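Local atomic coordinates of Exo-beta-1,3-glucanase (Streptomyces sp. SirexAA-E, PDB entry 4PEY), a protein that hydrolyses laminarin and laminarioligosaccharides from their non-reducing ends, releasing glucose and laminaribiose as an exo-beta-1,3-glucanase. Residues 98-101 and 105-108; 223-226 and 231-234; 410-415 and 437-442; 443-448 and 487-492. The protein carries 1 engineered substitution. All coordinates share one frame; numbering follows the deposited sequence. Where two conformers were deposited one is given.

How the interactions relate
The four contacts follow one another along the chain. Interactions 1 and 2 belong to the first half, whose long run of parallel strand pairs is that of a beta-helix; interactions 3 and 4 belong to the second, in keeping with the paired beta-helices of glycoside hydrolase family 55. Interactions 1 and 3, with nearest atoms about 7 Å apart, approach the same chain B glucose from different halves of the chain, so the active-site pocket draws on both. Interaction 4 takes up the chain where 437-442 ends, its centre about 23 Å from that of interaction 3. Interaction 2, a hairpin, lies across the chain's centre from interaction 3, with centres about 38 Å apart.

Interaction 1: 98-101 and 105-108; sequences GWFD and TQNF. With BGC (beta-D-glucopyranose), chain C; BGC (beta-D-glucopyranose), chain B.
Gln106 runs past the outer ends of the Trp99 and Phe100 rings. Its CB lies 4.0 Å from Trp99 CZ2, at the outer end of the indole. CG moves on to Phe100 CE2 on one hand and to C6 of the chain B glucose on the other. The extended chain then carries the amide to the phenyl ring, where NE2 is 3.5 Å from Phe100 CZ, while OE1 is held by Gln49. The amide is tilted 38° from the phenyl plane, so the two are not stacked flat. The indole itself is fixed by one polar bond: Trp99 NE1 donates to Asn107 OD1 at 2.9 Å, nearly straight at 163°, with the acceptor in the ring plane and the donor in the carbonyl plane. CG of Trp99 sits between the backbone N and carbonyl carbon (chi1 71°), which turns one face of the indole to Phe100 CB, lying 3.7 Å above the middle of the indole plane. A leucine in place of Trp99 would probably leave Asn107 OD1 without its donor and take away the flat surface against which Phe100 CB rests. Asn107 is also the centre of an inverse gamma turn. The arrangement is that of a loop folded on itself between two carbohydrate sites: Gly98 touches the chain C sugar, and Thr105, Gln106 and Phe108 line the active-site pocket.

Interaction 2: 223-226 and 231-234; sequences PFLY and DYKV
Lys233 O takes the amide hydrogen of Tyr226 in a bond of 2.8 Å from Tyr226 N, at an N-H...O angle of 170°, and is also approached by Leu225 CA in a CA-H...O contact. The return bond, Lys233 N to Tyr226 O at 2.9 Å, makes Tyr226 and Lys233 an antiparallel hydrogen-bonded pair. One step along, Leu225 and Val234 form the non-hydrogen-bonded pair, their CA atoms 4.4 Å apart, and Val234 CA turns its hydrogen to Phe224 O. Side chains sort to the two faces accordingly. On the face of Leu225 and Val234, Leu225 CG touches Tyr232 CD1 at 4.0 Å, Leu225 CD1 meets Val234 CG2 crosswise, and Val234 CG1 rests 3.9 Å from Pro223 CB. On the other face, the Tyr226 ring leans over its strand neighbour: with CG between the backbone N and carbonyl carbon (chi1 80°), the ring swings across the strands and sets CE1 3.7 Å from Lys233 CB. Its hydroxyl goes on to Ser257, while the extended lysine chain ends in a salt bridge with Asp228. The two segments belong to the beta hairpin of strands 224-228 and 231-243, whose second strand also pairs antiparallel with 210-220 and 255-259, a change of direction after the parallel strand pairs of the first half of the chain.

Interaction 3: 410-415 and 437-442; sequences VGWETN and HFNKYD. With BGC (beta-D-glucopyranose), chain B.
The amide of Asn439 slides across one face of the indole of Trp412, the two side chains running in opposite directions with ring and amide planes 41° apart. The nitrogen makes the approach: Asn439 ND2 lies 3.2 Å from the plane of the indole, displaced toward the rim, and comes to 3.4 Å from Trp412 CE3. The same nitrogen donates to the backbone of the residue whose ring it faces, Asn439 ND2 to Trp412 O at 3.1 Å, meeting a carbonyl lone pair in its plane though bent to 147° at the hydrogen. With CG anti to the backbone N (chi1 -175°), the indole lies alongside its own carbonyl, so one amide group can serve both. The oxygen end of this amide, OD1, accepts from the backbone N of Ala417.

Two loops of the second beta-helix meet here, one preceding strand 419-423 and the other leading out of strand 429-436 into strand 443-445. Arg403, a substrate-binding residue, joins them further by giving its guanidinium hydrogens to Asn415 O and His437 O. Within 410-415 the turn is closed by the asparagine side chain: Gly411 N donates to Asn415 OD1 at 2.9 Å, coming in from above the carbonyl plane. In the other loop Phe438 N donates to Asp442 OD2 at 3.2 Å, again from above the plane of the acceptor group. His437 turns to the pocket, where its NE2 donates to O3 of the chain B glucose at 2.8 Å with the sugar oxygen near the ring plane, while ND1 is hydrogen-bonded to Lys459 O.

Interaction 4: 443-448 and 487-492; sequences VQWSGE and TTHEGW
A corner of the second beta-helix is drawn together here: strand 443-445 lies in its eight-stranded parallel sheet, and 487-492 leads into strand 489-498, which runs parallel to 450-458 in another sheet. On the buried side, Trp445 and His489 form a T-shaped pair. The imidazole turns its edge to the indole, with His489 CE1 3.3 Å from Trp445 CD2, and the planes stand at 74°, centroids of the imidazole and the five-membered indole ring 4.5 Å apart. CG of His489 is anti to its backbone N (chi1 -169°), which carries the imidazole across to the indole face; its NE2 is hydrogen-bonded to Tyr480 OH. Beside this pair a water links both backbones, donating to Gly447 O and to Thr488 O, and is also hydrogen-bonded to His489 ND1.

At the partly exposed Glu448, the bent chain brings the carboxylate to two successive amides. Thr487 N is shared by both oxygens, 3.1 Å from Glu448 OE1 and 3.0 Å from Glu448 OE2, and Thr488 N gives a third bond, to OE1 at 3.1 Å. All three use syn lone pairs, and none is straight. An alanine in place of Glu448 would probably leave the amides of Thr487 and Thr488 without their common acceptor and set the start of 487-492 free to shift. One water donates to Glu448 OE1 and another to OE2, adding to the donors around this carboxylate, a setting that would probably favour its ionised form.

Interaction 1: 98-101 and 105-108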
loop_
_atom_site.group_PDB
_atom_site.type_symbol
_atom_site.label_atom_id
_atom_site.label_comp_id
_atom_site.label_asym_id
_atom_site.label_seq_id
_atom_site.Cartn_x
_atom_site.Cartn_y
_atom_site.Cartn_z
ATOM N N GLY A 98 12.814 5.289 -17.019
ATOM C CA GLY A 98 13.257 5.322 -18.406
ATOM C C GLY A 98 12.234 4.766 -19.388
ATOM O O GLY A 98 12.060 5.302 -20.484
ATOM N N TRP A 99 11.532 3.709 -18.983
ATOM C CA TRP A 99 10.619 3.013 -19.890
ATOM C C TRP A 99 9.418 3.885 -20.255
ATOM O O TRP A 99 8.761 3.659 -21.275
ATOM C CB TRP A 99 10.137 1.698 -19.268
ATOM C CG TRP A 99 9.179 1.910 -18.126
ATOM C CD1 TRP A 99 9.496 2.168 -16.817
ATOM C CD2 TRP A 99 7.745 1.894 -18.195
ATOM N NE1 TRP A 99 8.346 2.307 -16.071
ATOM C CE2 TRP A 99 7.260 2.142 -16.892
ATOM C CE3 TRP A 99 6.825 1.687 -19.235
ATOM C CZ2 TRP A 99 5.894 2.201 -16.598
ATOM C CZ3 TRP A 99 5.468 1.738 -18.940
ATOM C CH2 TRP A 99 5.017 1.996 -17.631
ATOM N N PHE A 100 9.133 4.874 -19.411
ATOM C CA PHE A 100 7.984 5.753 -19.602
ATOM C C PHE A 100 8.482 7.186 -19.775
ATOM O O PHE A 100 7.808 8.142 -19.394
ATOM C CB PHE A 100 7.018 5.631 -18.414
ATOM C CG PHE A 100 5.583 5.999 -18.729
ATOM C CD1 PHE A 100 5.004 5.659 -19.941
ATOM C CD2 PHE A 100 4.802 6.646 -17.781
ATOM C CE1 PHE A 100 3.678 5.990 -20.213
ATOM C CE2 PHE A 100 3.477 6.982 -18.046
ATOM C CZ PHE A 100 2.913 6.650 -19.258
ATOM N N ASP A 101 9.687 7.304 -20.333
ATOM C CA ASP A 101 10.304 8.580 -20.692
ATOM C C ASP A 101 10.346 9.596 -19.553
ATOM O O ASP A 101 10.076 10.785 -19.753
ATOM C CB ASP A 101 9.581 9.185 -21.890
ATOM C CG ASP A 101 9.674 8.308 -23.130
ATOM O OD1 ASP A 101 10.677 7.575 -23.279
ATOM O OD2 ASP A 101 8.740 8.354 -23.954
ATOM N N THR A 105 4.803 7.939 -12.851
ATOM C CA THR A 105 3.460 7.734 -12.303
ATOM C C THR A 105 2.813 6.390 -12.644
ATOM O O THR A 105 1.659 6.157 -12.269
ATOM C CB THR A 105 2.468 8.849 -12.743
ATOM O OG1 THR A 105 2.318 8.849 -14.171
ATOM C CG2 THR A 105 2.934 10.214 -12.256
ATOM N N GLN A 106 3.527 5.507 -13.339
ATOM C CA GLN A 106 3.028 4.139 -13.495
ATOM C C GLN A 106 4.019 3.110 -12.931
ATOM O O GLN A 106 3.948 1.924 -13.255
ATOM C CB GLN A 106 2.683 3.851 -14.970
ATOM C CG GLN A 106 1.537 4.765 -15.430
ATOM C CD GLN A 106 1.020 4.529 -16.835
ATOM O OE1 GLN A 106 1.307 3.514 -17.473
ATOM N NE2 GLN A 106 0.223 5.478 -17.318
ATOM N N ASN A 107 4.914 3.562 -12.053
ATOM C CA ASN A 107 5.884 2.658 -11.430
ATOM C C ASN A 107 5.269 1.971 -10.203
ATOM O O ASN A 107 5.537 2.352 -9.050
ATOM C CB ASN A 107 7.170 3.411 -11.057
ATOM C CG ASN A 107 8.084 3.644 -12.265
ATOM O OD1 ASN A 107 7.797 3.172 -13.367
ATOM N ND2 ASN A 107 9.188 4.375 -12.060
ATOM N N PHE A 108 4.450 0.955 -10.486
ATOM C CA PHE A 108 3.628 0.249 -9.500
ATOM C C PHE A 108 4.148 -1.145 -9.166
ATOM O O PHE A 108 4.977 -1.693 -9.890
ATOM C CB PHE A 108 2.194 0.044 -10.009
ATOM C CG PHE A 108 1.508 1.278 -10.538
ATOM C CD1 PHE A 108 1.534 2.480 -9.841
ATOM C CD2 PHE A 108 0.790 1.212 -11.730
ATOM C CE1 PHE A 108 0.867 3.599 -10.338
ATOM C CE2 PHE A 108 0.111 2.316 -12.226
ATOM C CZ PHE A 108 0.150 3.515 -11.530
HETATM C C2 BGC C . 16.604 6.838 -17.482
HETATM C C3 BGC C . 17.611 5.717 -17.706
HETATM C C4 BGC C . 17.212 4.836 -18.888
HETATM C C5 BGC C . 16.876 5.682 -20.113
HETATM C C6 BGC C . 16.393 4.803 -21.275
HETATM C C1 BGC C . 16.263 7.571 -18.772
HETATM O O1 BGC C . 15.171 8.431 -18.492
HETATM O O2 BGC C . 17.129 7.744 -16.530
HETATM O O3 BGC C . 17.680 4.953 -16.519
HETATM O O4 BGC C . 18.273 3.952 -19.194
HETATM O O5 BGC C . 15.893 6.651 -19.790
HETATM O O6 BGC C . 15.294 3.999 -20.877
HETATM C C2 BGC B . -2.772 8.359 -10.594
HETATM C C3 BGC B . -2.705 6.861 -10.875
HETATM C C4 BGC B . -2.727 6.620 -12.376
HETATM C C5 BGC B . -1.590 7.385 -13.033
HETATM C C6 BGC B . -1.561 7.135 -14.533
HETATM C C1 BGC B . -1.777 9.150 -11.446
HETATM O O2 BGC B . -2.534 8.586 -9.212
HETATM O O3 BGC B . -3.814 6.214 -10.287
HETATM O O4 BGC B . -2.628 5.244 -12.659
HETATM O O5 BGC B . -1.804 8.759 -12.807
HETATM O O6 BGC B . -2.666 7.771 -15.134
#

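Interaction 2: 223-226 and 231-234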
loop_
_atom_site.group_PDB
_atom_site.type_symbol
_atom_site.label_atom_id
_atom_site.label_comp_id
_atom_site.label_asym_id
_atom_site.label_seq_id
_atom_site.Cartn_x
_atom_site.Cartn_y
_atom_site.Cartn_z
ATOM N N PRO A 223 5.331 -9.080 8.714
ATOM C CA PRO A 223 6.140 -10.302 8.767
ATOM C C PRO A 223 6.998 -10.465 7.514
ATOM O O PRO A 223 6.617 -9.991 6.434
ATOM C CB PRO A 223 5.090 -11.419 8.865
ATOM C CG PRO A 223 3.891 -10.746 9.499
ATOM C CD PRO A 223 3.894 -9.356 8.910
ATOM N N PHE A 224 8.142 -11.121 7.651
ATOM C CA PHE A 224 9.019 -11.330 6.501
ATOM C C PHE A 224 9.778 -12.649 6.615
ATOM O O PHE A 224 10.066 -13.144 7.719
ATOM C CB PHE A 224 10.005 -10.160 6.340
ATOM C CG PHE A 224 10.875 -9.933 7.548
ATOM C CD1 PHE A 224 12.132 -10.521 7.637
ATOM C CD2 PHE A 224 10.433 -9.144 8.602
ATOM C CE1 PHE A 224 12.938 -10.323 8.754
ATOM C CE2 PHE A 224 11.230 -8.948 9.730
ATOM C CZ PHE A 224 12.484 -9.539 9.803
ATOM N N LEU A 225 10.074 -13.220 5.453
ATOM C CA LEU A 225 10.869 -14.429 5.343
ATOM C C LEU A 225 12.333 -14.148 5.670
ATOM O O LEU A 225 12.888 -13.139 5.232
ATOM C CB LEU A 225 10.751 -15.000 3.926
ATOM C CG LEU A 225 11.386 -16.363 3.656
ATOM C CD1 LEU A 225 10.600 -17.470 4.381
ATOM C CD2 LEU A 225 11.457 -16.634 2.146
ATOM N N TYR A 226 12.969 -15.030 6.432
ATOM C CA TYR A 226 14.404 -14.890 6.646
ATOM C C TYR A 226 15.036 -16.244 6.902
ATOM O O TYR A 226 14.340 -17.261 6.998
ATOM C CB TYR A 226 14.701 -13.920 7.802
ATOM C CG TYR A 226 14.560 -14.504 9.196
ATOM C CD1 TYR A 226 13.306 -14.755 9.752
ATOM C CD2 TYR A 226 15.683 -14.772 9.971
ATOM C CE1 TYR A 226 13.184 -15.273 11.032
ATOM C CE2 TYR A 226 15.569 -15.288 11.248
ATOM C CZ TYR A 226 14.317 -15.539 11.775
ATOM O OH TYR A 226 14.198 -16.055 13.048
ATOM N N ASP A 231 17.925 -22.550 8.075
ATOM C CA ASP A 231 16.489 -22.829 8.086
ATOM C C ASP A 231 15.637 -21.608 7.746
ATOM O O ASP A 231 15.787 -20.559 8.365
ATOM C CB ASP A 231 16.065 -23.353 9.457
ATOM C CG ASP A 231 16.759 -24.640 9.826
ATOM O OD1 ASP A 231 16.944 -25.490 8.929
ATOM O OD2 ASP A 231 17.125 -24.800 11.010
ATOM N N TYR A 232 14.729 -21.748 6.781
ATOM C CA TYR A 232 13.779 -20.672 6.489
ATOM C C TYR A 232 12.771 -20.535 7.623
ATOM O O TYR A 232 12.227 -21.533 8.108
ATOM C CB TYR A 232 13.032 -20.912 5.172
ATOM C CG TYR A 232 13.831 -20.605 3.929
ATOM C CD1 TYR A 232 14.152 -19.294 3.587
ATOM C CD2 TYR A 232 14.247 -21.623 3.084
ATOM C CE1 TYR A 232 14.883 -19.013 2.446
ATOM C CE2 TYR A 232 14.978 -21.351 1.947
ATOM C CZ TYR A 232 15.291 -20.048 1.632
ATOM O OH TYR A 232 16.015 -19.783 0.492
ATOM N N LYS A 233 12.539 -19.293 8.046
ATOM C CA LYS A 233 11.509 -18.965 9.024
ATOM C C LYS A 233 10.826 -17.676 8.603
ATOM O O LYS A 233 11.339 -16.940 7.759
ATOM C CB LYS A 233 12.102 -18.805 10.424
ATOM C CG LYS A 233 12.872 -20.018 10.906
ATOM C CD LYS A 233 13.237 -19.925 12.369
ATOM C CE LYS A 233 13.983 -21.178 12.816
ATOM N NZ LYS A 233 14.447 -21.096 14.230
ATOM N N VAL A 234 9.673 -17.396 9.198
ATOM C CA VAL A 234 9.042 -16.102 9.020
ATOM C C VAL A 234 9.061 -15.372 10.355
ATOM O O VAL A 234 8.606 -15.906 11.375
ATOM C CB VAL A 234 7.607 -16.230 8.486
ATOM C CG1 VAL A 234 6.904 -14.868 8.520
ATOM C CG2 VAL A 234 7.623 -16.806 7.074
#

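Interaction 3: 410-415 and 437-442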
loop_
_atom_site.group_PDB
_atom_site.type_symbol
_atom_site.label_atom_id
_atom_site.label_comp_id
_atom_site.label_asym_id
_atom_site.label_seq_id
_atom_site.Cartn_x
_atom_site.Cartn_y
_atom_site.Cartn_z
ATOM N N VAL A 410 -10.916 -1.097 -19.482
ATOM C CA VAL A 410 -11.214 0.091 -18.685
ATOM C C VAL A 410 -12.337 0.907 -19.326
ATOM O O VAL A 410 -12.359 1.109 -20.541
ATOM C CB VAL A 410 -9.949 0.981 -18.522
ATOM C CG1 VAL A 410 -10.273 2.289 -17.805
ATOM C CG2 VAL A 410 -8.851 0.216 -17.778
ATOM N N GLY A 411 -13.278 1.362 -18.506
ATOM C CA GLY A 411 -14.371 2.190 -18.978
ATOM C C GLY A 411 -15.368 2.432 -17.866
ATOM O O GLY A 411 -15.459 1.634 -16.934
ATOM N N TRP A 412 -16.131 3.517 -17.978
ATOM C CA TRP A 412 -17.075 3.917 -16.940
ATOM C C TRP A 412 -17.995 2.759 -16.535
ATOM O O TRP A 412 -18.343 2.601 -15.365
ATOM C CB TRP A 412 -17.896 5.120 -17.417
ATOM C CG TRP A 412 -18.813 5.688 -16.370
ATOM C CD1 TRP A 412 -20.177 5.719 -16.409
ATOM C CD2 TRP A 412 -18.434 6.303 -15.132
ATOM N NE1 TRP A 412 -20.671 6.313 -15.280
ATOM C CE2 TRP A 412 -19.627 6.675 -14.472
ATOM C CE3 TRP A 412 -17.207 6.574 -14.517
ATOM C CZ2 TRP A 412 -19.630 7.307 -13.225
ATOM C CZ3 TRP A 412 -17.210 7.207 -13.275
ATOM C CH2 TRP A 412 -18.414 7.568 -12.646
ATOM N N GLU A 413 -18.375 1.939 -17.506
ATOM C CA GLU A 413 -19.126 0.741 -17.169
ATOM C C GLU A 413 -18.262 -0.519 -17.278
ATOM O O GLU A 413 -18.426 -1.434 -16.481
ATOM C CB GLU A 413 -20.384 0.629 -18.037
ATOM C CG GLU A 413 -21.519 1.557 -17.571
ATOM C CD GLU A 413 -21.779 1.480 -16.058
ATOM O OE1 GLU A 413 -22.335 0.461 -15.582
ATOM O OE2 GLU A 413 -21.422 2.446 -15.340
ATOM N N THR A 414 -17.311 -0.548 -18.207
ATOM C CA THR A 414 -16.482 -1.741 -18.431
ATOM C C THR A 414 -15.733 -2.218 -17.181
ATOM O O THR A 414 -15.715 -3.425 -16.898
ATOM C CB THR A 414 -15.481 -1.496 -19.574
ATOM O OG1 THR A 414 -16.210 -1.147 -20.758
ATOM C CG2 THR A 414 -14.640 -2.744 -19.852
ATOM N N ASN A 415 -15.136 -1.301 -16.423
ATOM C CA ASN A 415 -14.573 -1.703 -15.134
ATOM C C ASN A 415 -15.176 -0.901 -13.979
ATOM O O ASN A 415 -14.475 -0.445 -13.073
ATOM C CB ASN A 415 -13.024 -1.628 -15.125
ATOM C CG ASN A 415 -12.462 -0.205 -15.100
ATOM O OD1 ASN A 415 -13.015 0.713 -15.697
ATOM N ND2 ASN A 415 -11.314 -0.040 -14.428
ATOM N N HIS A 437 -10.182 6.344 -7.983
ATOM C CA HIS A 437 -10.926 6.263 -9.247
ATOM C C HIS A 437 -12.279 5.545 -9.186
ATOM O O HIS A 437 -12.855 5.248 -10.234
ATOM C CB HIS A 437 -10.077 5.609 -10.353
ATOM C CG HIS A 437 -8.718 6.216 -10.530
ATOM N ND1 HIS A 437 -8.508 7.573 -10.682
ATOM C CD2 HIS A 437 -7.491 5.638 -10.588
ATOM C CE1 HIS A 437 -7.213 7.803 -10.816
ATOM N NE2 HIS A 437 -6.575 6.648 -10.757
ATOM N N PHE A 438 -12.817 5.310 -7.989
ATOM C CA PHE A 438 -14.089 4.592 -7.872
ATOM C C PHE A 438 -15.273 5.426 -8.371
ATOM O O PHE A 438 -15.218 6.665 -8.382
ATOM C CB PHE A 438 -14.262 4.113 -6.426
ATOM C CG PHE A 438 -13.295 3.032 -6.103
ATOM C CD1 PHE A 438 -13.633 1.701 -6.313
ATOM C CD2 PHE A 438 -11.989 3.344 -5.740
ATOM C CE1 PHE A 438 -12.706 0.699 -6.104
ATOM C CE2 PHE A 438 -11.055 2.350 -5.544
ATOM C CZ PHE A 438 -11.410 1.021 -5.730
ATOM N N ASN A 439 -16.318 4.751 -8.847
ATOM C CA ASN A 439 -17.445 5.475 -9.441
ATOM C C ASN A 439 -18.227 6.274 -8.397
ATOM O O ASN A 439 -18.833 7.294 -8.730
ATOM C CB ASN A 439 -18.406 4.526 -10.185
ATOM C CG ASN A 439 -17.753 3.807 -11.360
ATOM O OD1 ASN A 439 -16.823 3.022 -11.180
ATOM N ND2 ASN A 439 -18.277 4.031 -12.564
ATOM N N LYS A 440 -18.217 5.810 -7.146
ATOM C CA LYS A 440 -18.897 6.513 -6.060
ATOM C C LYS A 440 -17.903 6.852 -4.937
ATOM O O LYS A 440 -16.871 7.463 -5.219
ATOM C CB LYS A 440 -20.095 5.692 -5.572
ATOM C CG LYS A 440 -21.098 5.461 -6.714
ATOM C CD LYS A 440 -22.405 4.855 -6.257
ATOM C CE LYS A 440 -23.353 4.691 -7.447
ATOM N NZ LYS A 440 -23.662 5.998 -8.103
ATOM N N TYR A 441 -18.200 6.499 -3.686
ATOM C CA TYR A 441 -17.301 6.843 -2.580
ATOM C C TYR A 441 -16.043 5.982 -2.579
ATOM O O TYR A 441 -16.125 4.762 -2.397
ATOM C CB TYR A 441 -17.983 6.666 -1.216
ATOM C CG TYR A 441 -19.178 7.544 -0.939
ATOM C CD1 TYR A 441 -19.055 8.926 -0.873
ATOM C CD2 TYR A 441 -20.422 6.984 -0.685
ATOM C CE1 TYR A 441 -20.152 9.730 -0.591
ATOM C CE2 TYR A 441 -21.516 7.774 -0.396
ATOM C CZ TYR A 441 -21.377 9.148 -0.356
ATOM O OH TYR A 441 -22.473 9.932 -0.068
ATOM N N ASP A 442 -14.876 6.600 -2.725
ATOM C CA ASP A 442 -13.639 5.825 -2.653
ATOM C C ASP A 442 -13.463 5.218 -1.261
ATOM O O ASP A 442 -13.177 4.030 -1.146
ATOM C CB ASP A 442 -12.445 6.692 -3.039
ATOM C CG ASP A 442 -12.671 7.418 -4.346
ATOM O OD1 ASP A 442 -13.434 8.410 -4.331
ATOM O OD2 ASP A 442 -12.105 7.000 -5.389
HETATM C C2 BGC B . -2.772 8.359 -10.594
HETATM C C3 BGC B . -2.705 6.861 -10.875
HETATM C C4 BGC B . -2.727 6.620 -12.376
HETATM C C5 BGC B . -1.590 7.385 -13.033
HETATM C C6 BGC B . -1.561 7.135 -14.533
HETATM C C1 BGC B . -1.777 9.150 -11.446
HETATM O O2 BGC B . -2.534 8.586 -9.212
HETATM O O3 BGC B . -3.814 6.214 -10.287
HETATM O O4 BGC B . -2.628 5.244 -12.659
HETATM O O5 BGC B . -1.804 8.759 -12.807
HETATM O O6 BGC B . -2.666 7.771 -15.134
#

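Interaction 4: 443-448 and 487-492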
loop_
_atom_site.group_PDB
_atom_site.type_symbol
_atom_site.label_atom_id
_atom_site.label_comp_id
_atom_site.label_asym_id
_atom_site.label_seq_id
_atom_site.Cartn_x
_atom_site.Cartn_y
_atom_site.Cartn_z
ATOM N N VAL A 443 -13.644 6.026 -0.218
ATOM C CA VAL A 443 -13.607 5.538 1.159
ATOM C C VAL A 443 -14.852 6.004 1.899
ATOM O O VAL A 443 -15.223 7.183 1.817
ATOM C CB VAL A 443 -12.341 6.031 1.918
ATOM C CG1 VAL A 443 -12.401 5.650 3.402
ATOM C CG2 VAL A 443 -11.080 5.462 1.277
ATOM N N GLN A 444 -15.489 5.069 2.600
ATOM C CA GLN A 444 -16.583 5.399 3.495
ATOM C C GLN A 444 -16.264 4.835 4.878
ATOM O O GLN A 444 -15.810 3.702 5.008
ATOM C CB GLN A 444 -17.911 4.846 2.965
ATOM C CG GLN A 444 -19.100 5.146 3.863
ATOM C CD GLN A 444 -20.428 4.754 3.239
ATOM O OE1 GLN A 444 -20.474 4.036 2.240
ATOM N NE2 GLN A 444 -21.519 5.228 3.830
ATOM N N TRP A 445 -16.486 5.646 5.906
ATOM C CA TRP A 445 -16.172 5.245 7.271
ATOM C C TRP A 445 -17.431 5.349 8.112
ATOM O O TRP A 445 -17.951 6.449 8.312
ATOM C CB TRP A 445 -15.057 6.124 7.850
ATOM C CG TRP A 445 -14.158 5.420 8.826
ATOM C CD1 TRP A 445 -14.491 4.952 10.072
ATOM C CD2 TRP A 445 -12.770 5.127 8.644
ATOM N NE1 TRP A 445 -13.393 4.381 10.671
ATOM C CE2 TRP A 445 -12.322 4.477 9.818
ATOM C CE3 TRP A 445 -11.861 5.351 7.604
ATOM C CZ2 TRP A 445 -11.002 4.047 9.980
ATOM C CZ3 TRP A 445 -10.541 4.924 7.765
ATOM C CH2 TRP A 445 -10.126 4.281 8.949
ATOM N N SER A 446 -17.919 4.197 8.575
ATOM C CA SER A 446 -19.163 4.105 9.332
ATOM C C SER A 446 -18.907 3.742 10.790
ATOM O O SER A 446 -19.762 3.950 11.649
ATOM C CB SER A 446 -20.093 3.061 8.708
ATOM O OG SER A 446 -20.369 3.374 7.350
ATOM N N GLY A 447 -17.738 3.171 11.061
ATOM C CA GLY A 447 -17.388 2.774 12.416
ATOM C C GLY A 447 -16.929 3.937 13.282
ATOM O O GLY A 447 -16.661 5.025 12.774
ATOM N N GLU A 448 -16.835 3.700 14.591
ATOM C CA GLU A 448 -16.444 4.737 15.547
ATOM C C GLU A 448 -14.938 4.779 15.811
ATOM O O GLU A 448 -14.233 3.780 15.656
ATOM C CB GLU A 448 -17.182 4.547 16.879
ATOM C CG GLU A 448 -18.665 4.866 16.805
ATOM C CD GLU A 448 -18.933 6.334 16.539
ATOM O OE1 GLU A 448 -18.046 7.168 16.812
ATOM O OE2 GLU A 448 -20.034 6.654 16.052
ATOM N N THR A 487 -19.606 9.645 15.694
ATOM C CA THR A 487 -19.366 10.628 16.747
ATOM C C THR A 487 -17.882 11.016 16.872
ATOM O O THR A 487 -17.541 12.152 17.218
ATOM C CB THR A 487 -19.872 10.083 18.102
ATOM O OG1 THR A 487 -21.266 9.777 17.991
ATOM C CG2 THR A 487 -19.670 11.095 19.221
ATOM N N THR A 488 -16.995 10.055 16.615
ATOM C CA THR A 488 -15.561 10.265 16.789
ATOM C C THR A 488 -14.782 9.763 15.577
ATOM O O THR A 488 -15.000 8.645 15.117
ATOM C CB THR A 488 -15.045 9.555 18.067
ATOM O OG1 THR A 488 -15.864 9.922 19.183
ATOM C CG2 THR A 488 -13.602 9.938 18.357
ATOM N N HIS A 489 -13.879 10.595 15.071
ATOM C CA HIS A 489 -13.043 10.255 13.925
ATOM C C HIS A 489 -11.897 11.242 13.867
ATOM O O HIS A 489 -12.061 12.386 14.258
ATOM C CB HIS A 489 -13.831 10.304 12.605
ATOM C CG HIS A 489 -13.093 9.705 11.446
ATOM N ND1 HIS A 489 -13.164 8.364 11.142
ATOM C CD2 HIS A 489 -12.258 10.258 10.535
ATOM C CE1 HIS A 489 -12.400 8.113 10.089
ATOM N NE2 HIS A 489 -11.845 9.246 9.695
ATOM N N GLU A 490 -10.742 10.825 13.369
ATOM C CA GLU A 490 -9.665 11.790 13.181
ATOM C C GLU A 490 -8.778 11.400 12.008
ATOM O O GLU A 490 -8.390 10.239 11.863
ATOM C CB GLU A 490 -8.847 11.939 14.472
ATOM C CG GLU A 490 -8.006 13.205 14.521
ATOM C CD GLU A 490 -7.566 13.576 15.929
ATOM O OE1 GLU A 490 -7.690 12.732 16.852
ATOM O OE2 GLU A 490 -7.086 14.719 16.108
ATOM N N GLY A 491 -8.481 12.375 11.155
ATOM C CA GLY A 491 -7.614 12.150 10.011
ATOM C C GLY A 491 -6.556 13.227 9.872
ATOM O O GLY A 491 -6.791 14.392 10.215
ATOM N N TRP A 492 -5.391 12.827 9.365
ATOM C CA TRP A 492 -4.233 13.709 9.200
ATOM C C TRP A 492 -3.598 13.555 7.816
ATOM O O TRP A 492 -3.263 12.432 7.423
ATOM C CB TRP A 492 -3.137 13.394 10.221
ATOM C CG TRP A 492 -3.391 13.612 11.687
ATOM C CD1 TRP A 492 -2.965 14.675 12.441
ATOM C CD2 TRP A 492 -4.024 12.703 12.603
ATOM N NE1 TRP A 492 -3.318 14.497 13.754
ATOM C CE2 TRP A 492 -3.969 13.296 13.885
ATOM C CE3 TRP A 492 -4.634 11.454 12.461
ATOM C CZ2 TRP A 492 -4.510 12.685 15.019
ATOM C CZ3 TRP A 492 -5.176 10.845 13.587
ATOM C CH2 TRP A 492 -5.105 11.461 14.852
HETATM O O HOH W 1 -14.772 6.958 13.042
HETATM O O HOH W 2 -17.476 7.449 19.464
HETATM O O HOH W 3 -22.267 7.328 16.838
#